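Local coordinates for protein ComZ (Thermus thermophilus, PDB 6QVI) that is a competence-associated pilin that probably serves as a DNA receptor at the tip of the pilus during natural transformation, at residues 334-339 with 379-385. Sequence-based numbering, arbitrary orientation.
Sequences GTLTLD and IDAVLNR
Leu336 takes both backbone bonds at the middle of this parallel strand pair: its N donates to Asp380 O (2.7 Å), and its O accepts from Val382 N (2.8 Å). Asp380 N to Gly334 O opens the series and Leu338 N to Val382 O (2.9 Å) closes it, so 335-337 and 380-383 run in step, their short axes 14° apart. On the face carrying Thr335, Thr337, Asp380 and Val382, the CG2 methyl of Val382 lies against CB of Thr337, the two side chains pointing the same way. The other face is oily. There Leu338, with CG anti to its carbonyl carbon (chi1 -68°), sets CD1 against CG of Leu383 at 3.6 Å, while CB of Leu336 meets CG2 of Ile379. Past the strand ends, the Asp339 carboxylate lies alongside Asn384, CG to CB 3.9 Å, and OD1 rests on the aliphatic part of Arg385, 3.4 Å from CG. NE of Arg385 stays 4.6 Å from that OD1, beyond a salt bridge; the guanidinium reaches Glu366 through NH2 instead. Cutting Asp339 back to an alanine would keep the CB-to-CB approach to Asn384 but would probably uncover the Arg385 methylenes and take a negative charge from beside the guanidinium. Further out, Phe357, Tyr359 and Leu368 pack on the leucine face, and strand 409-415 continues the parallel pairing beyond 380-383, with Asn412 N bonded to Asp380 OD2. Parallel strands stacked in register, with leucines turned inward, are characteristic of a beta-solenoid, here the beta-solenoid domain of ComZ.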
ATOM      1  N   GLY A 334      11.930  23.270  20.893  1.00 86.85           N
ATOM      2  CA  GLY A 334      12.288  22.005  20.275  1.00 77.94           C
ATOM      3  C   GLY A 334      11.131  21.046  20.266  1.00 73.50           C
ATOM      4  O   GLY A 334      11.271  19.899  19.798  1.00 67.56           O
ATOM      5  N   THR A 335       9.979  21.514  20.727  1.00 73.35           N
ATOM      6  CA  THR A 335       8.752  20.736  20.780  1.00 75.85           C
ATOM      7  C   THR A 335       7.640  21.688  20.392  1.00 74.39           C
ATOM      8  O   THR A 335       7.417  22.699  21.068  1.00 82.59           O
ATOM      9  CB  THR A 335       8.477  20.138  22.170  1.00 79.39           C
ATOM     10  OG1 THR A 335       9.404  19.077  22.443  1.00 87.18           O
ATOM     11  CG2 THR A 335       7.058  19.606  22.241  1.00 68.17           C
ATOM     12  N   LEU A 336       6.951  21.341  19.311  1.00 68.46           N
ATOM     13  CA  LEU A 336       5.825  22.097  18.804  1.00 63.08           C
ATOM     14  C   LEU A 336       4.592  21.466  19.427  1.00 72.87           C
ATOM     15  O   LEU A 336       4.221  20.345  19.085  1.00 75.49           O
ATOM     16  CB  LEU A 336       5.756  21.963  17.293  1.00 71.64           C
ATOM     17  CG  LEU A 336       4.986  22.902  16.378  1.00 82.72           C
ATOM     18  CD1 LEU A 336       5.195  22.357  15.000  1.00 85.70           C
ATOM     19  CD2 LEU A 336       3.552  22.952  16.692  1.00 81.17           C
ATOM     20  N   THR A 337       3.916  22.188  20.296  1.00 78.28           N
ATOM     21  CA  THR A 337       2.697  21.674  20.852  1.00 80.04           C
ATOM     22  C   THR A 337       1.647  22.587  20.333  1.00 84.48           C
ATOM     23  O   THR A 337       1.797  23.755  20.349  1.00 91.06           O
ATOM     24  CB  THR A 337       2.709  21.573  22.376  1.00 86.11           C
ATOM     25  OG1 THR A 337       1.637  22.324  22.936  1.00 90.92           O
ATOM     26  CG2 THR A 337       3.994  22.051  22.925  1.00 93.83           C
ATOM     27  N   LEU A 338       0.559  22.047  19.872  1.00 95.50           N
ATOM     28  CA  LEU A 338      -0.475  22.901  19.301  1.00 99.61           C
ATOM     29  C   LEU A 338      -1.356  23.439  20.422  1.00110.25           C
ATOM     30  O   LEU A 338      -1.161  24.586  20.837  1.00118.04           O
ATOM     31  CB  LEU A 338      -1.284  22.129  18.275  1.00 96.13           C
ATOM     32  CG  LEU A 338      -0.472  21.787  17.036  1.00 92.29           C
ATOM     33  CD1 LEU A 338      -1.389  21.343  15.961  1.00 97.51           C
ATOM     34  CD2 LEU A 338       0.225  22.993  16.568  1.00 86.53           C
ATOM     35  N   ASP A 339      -2.310  22.658  20.922  1.00103.77           N
ATOM     36  CA  ASP A 339      -3.114  23.039  22.120  1.00106.27           C
ATOM     37  C   ASP A 339      -3.932  24.314  21.890  1.00111.98           C
ATOM     38  O   ASP A 339      -4.590  24.450  20.847  1.00120.47           O
ATOM     39  CB  ASP A 339      -2.184  23.105  23.327  1.00 97.96           C
ATOM     40  CG  ASP A 339      -2.900  22.786  24.632  1.00103.50           C
ATOM     41  OD1 ASP A 339      -4.146  22.669  24.611  1.00106.93           O
ATOM     42  OD2 ASP A 339      -2.220  22.617  25.672  1.00106.40           O
ATOM     43  N   ILE A 379      12.642  18.445  16.001  1.00 68.29           N
ATOM     44  CA  ILE A 379      11.501  19.068  16.653  1.00 61.58           C
ATOM     45  C   ILE A 379      10.520  17.947  16.937  1.00 60.77           C
ATOM     46  O   ILE A 379      10.366  17.046  16.111  1.00 62.43           O
ATOM     47  CB  ILE A 379      10.847  20.139  15.756  1.00 61.73           C
ATOM     48  CG1 ILE A 379      11.682  21.427  15.736  1.00 60.42           C
ATOM     49  CG2 ILE A 379       9.403  20.404  16.185  1.00 61.40           C
ATOM     50  CD1 ILE A 379      11.178  22.449  14.728  1.00 49.12           C
ATOM     51  N   ASP A 380       9.960  17.924  18.133  1.00 69.18           N
ATOM     52  CA  ASP A 380       8.853  17.028  18.387  1.00 64.64           C
ATOM     53  C   ASP A 380       7.545  17.777  18.157  1.00 62.64           C
ATOM     54  O   ASP A 380       7.497  19.008  18.129  1.00 68.08           O
ATOM     55  CB  ASP A 380       8.945  16.455  19.799  1.00 70.22           C
ATOM     56  CG  ASP A 380      10.062  15.405  19.923  1.00 82.48           C
ATOM     57  OD1 ASP A 380      10.425  14.965  21.045  1.00 86.79           O
ATOM     58  OD2 ASP A 380      10.579  15.009  18.850  1.00 91.05           O
ATOM     59  N   ALA A 381       6.477  17.023  17.963  1.00 57.37           N
ATOM     60  CA  ALA A 381       5.175  17.636  17.796  1.00 59.97           C
ATOM     61  C   ALA A 381       4.194  16.935  18.706  1.00 65.07           C
ATOM     62  O   ALA A 381       4.213  15.705  18.794  1.00 65.99           O
ATOM     63  CB  ALA A 381       4.711  17.566  16.327  1.00 57.91           C
ATOM     64  N   VAL A 382       3.345  17.707  19.380  1.00 72.19           N
ATOM     65  CA  VAL A 382       2.228  17.138  20.121  1.00 78.53           C
ATOM     66  C   VAL A 382       1.012  17.967  19.715  1.00 76.96           C
ATOM     67  O   VAL A 382       1.105  19.201  19.608  1.00 66.25           O
ATOM     68  CB  VAL A 382       2.440  17.179  21.665  1.00 73.03           C
ATOM     69  CG1 VAL A 382       3.885  16.730  22.059  1.00 62.16           C
ATOM     70  CG2 VAL A 382       1.937  18.453  22.302  1.00 81.59           C
ATOM     71  N   LEU A 383      -0.074  17.285  19.336  1.00 78.34           N
ATOM     72  CA  LEU A 383      -1.380  17.902  19.137  1.00 81.03           C
ATOM     73  C   LEU A 383      -2.191  17.494  20.340  1.00 86.07           C
ATOM     74  O   LEU A 383      -2.490  16.306  20.519  1.00 87.59           O
ATOM     75  CB  LEU A 383      -2.071  17.458  17.849  1.00 84.98           C
ATOM     76  CG  LEU A 383      -1.476  17.785  16.507  1.00 83.37           C
ATOM     77  CD1 LEU A 383      -0.403  16.817  16.251  1.00 81.78           C
ATOM     78  CD2 LEU A 383      -2.584  17.598  15.504  1.00 89.22           C
ATOM     79  N   ASN A 384      -2.519  18.469  21.172  1.00 93.99           N
ATOM     80  CA  ASN A 384      -3.035  18.165  22.486  1.00 93.09           C
ATOM     81  C   ASN A 384      -4.540  18.294  22.590  1.00 96.64           C
ATOM     82  O   ASN A 384      -5.081  18.057  23.670  1.00101.55           O
ATOM     83  CB  ASN A 384      -2.365  19.070  23.508  1.00 93.74           C
ATOM     84  CG  ASN A 384      -2.221  18.414  24.846  1.00106.99           C
ATOM     85  OD1 ASN A 384      -1.260  18.652  25.572  1.00111.55           O
ATOM     86  ND2 ASN A 384      -3.201  17.588  25.198  1.00114.85           N
ATOM     87  N   ARG A 385      -5.243  18.578  21.501  1.00 97.11           N
ATOM     88  CA  ARG A 385      -6.691  18.698  21.588  1.00101.83           C
ATOM     89  C   ARG A 385      -7.297  18.192  20.289  1.00 94.62           C
ATOM     90  O   ARG A 385      -6.624  18.183  19.253  1.00 93.00           O
ATOM     91  CB  ARG A 385      -7.124  20.149  21.867  1.00107.26           C
ATOM     92  CG  ARG A 385      -6.473  20.746  23.114  1.00118.25           C
ATOM     93  CD  ARG A 385      -7.434  21.548  23.975  1.00126.07           C
ATOM     94  NE  ARG A 385      -8.462  22.191  23.179  1.00126.12           N
ATOM     95  CZ  ARG A 385      -9.650  22.525  23.660  1.00132.28           C
ATOM     96  NH1 ARG A 385      -9.942  22.263  24.929  1.00138.04           N
ATOM     97  NH2 ARG A 385     -10.547  23.103  22.875  1.00137.16           N
TER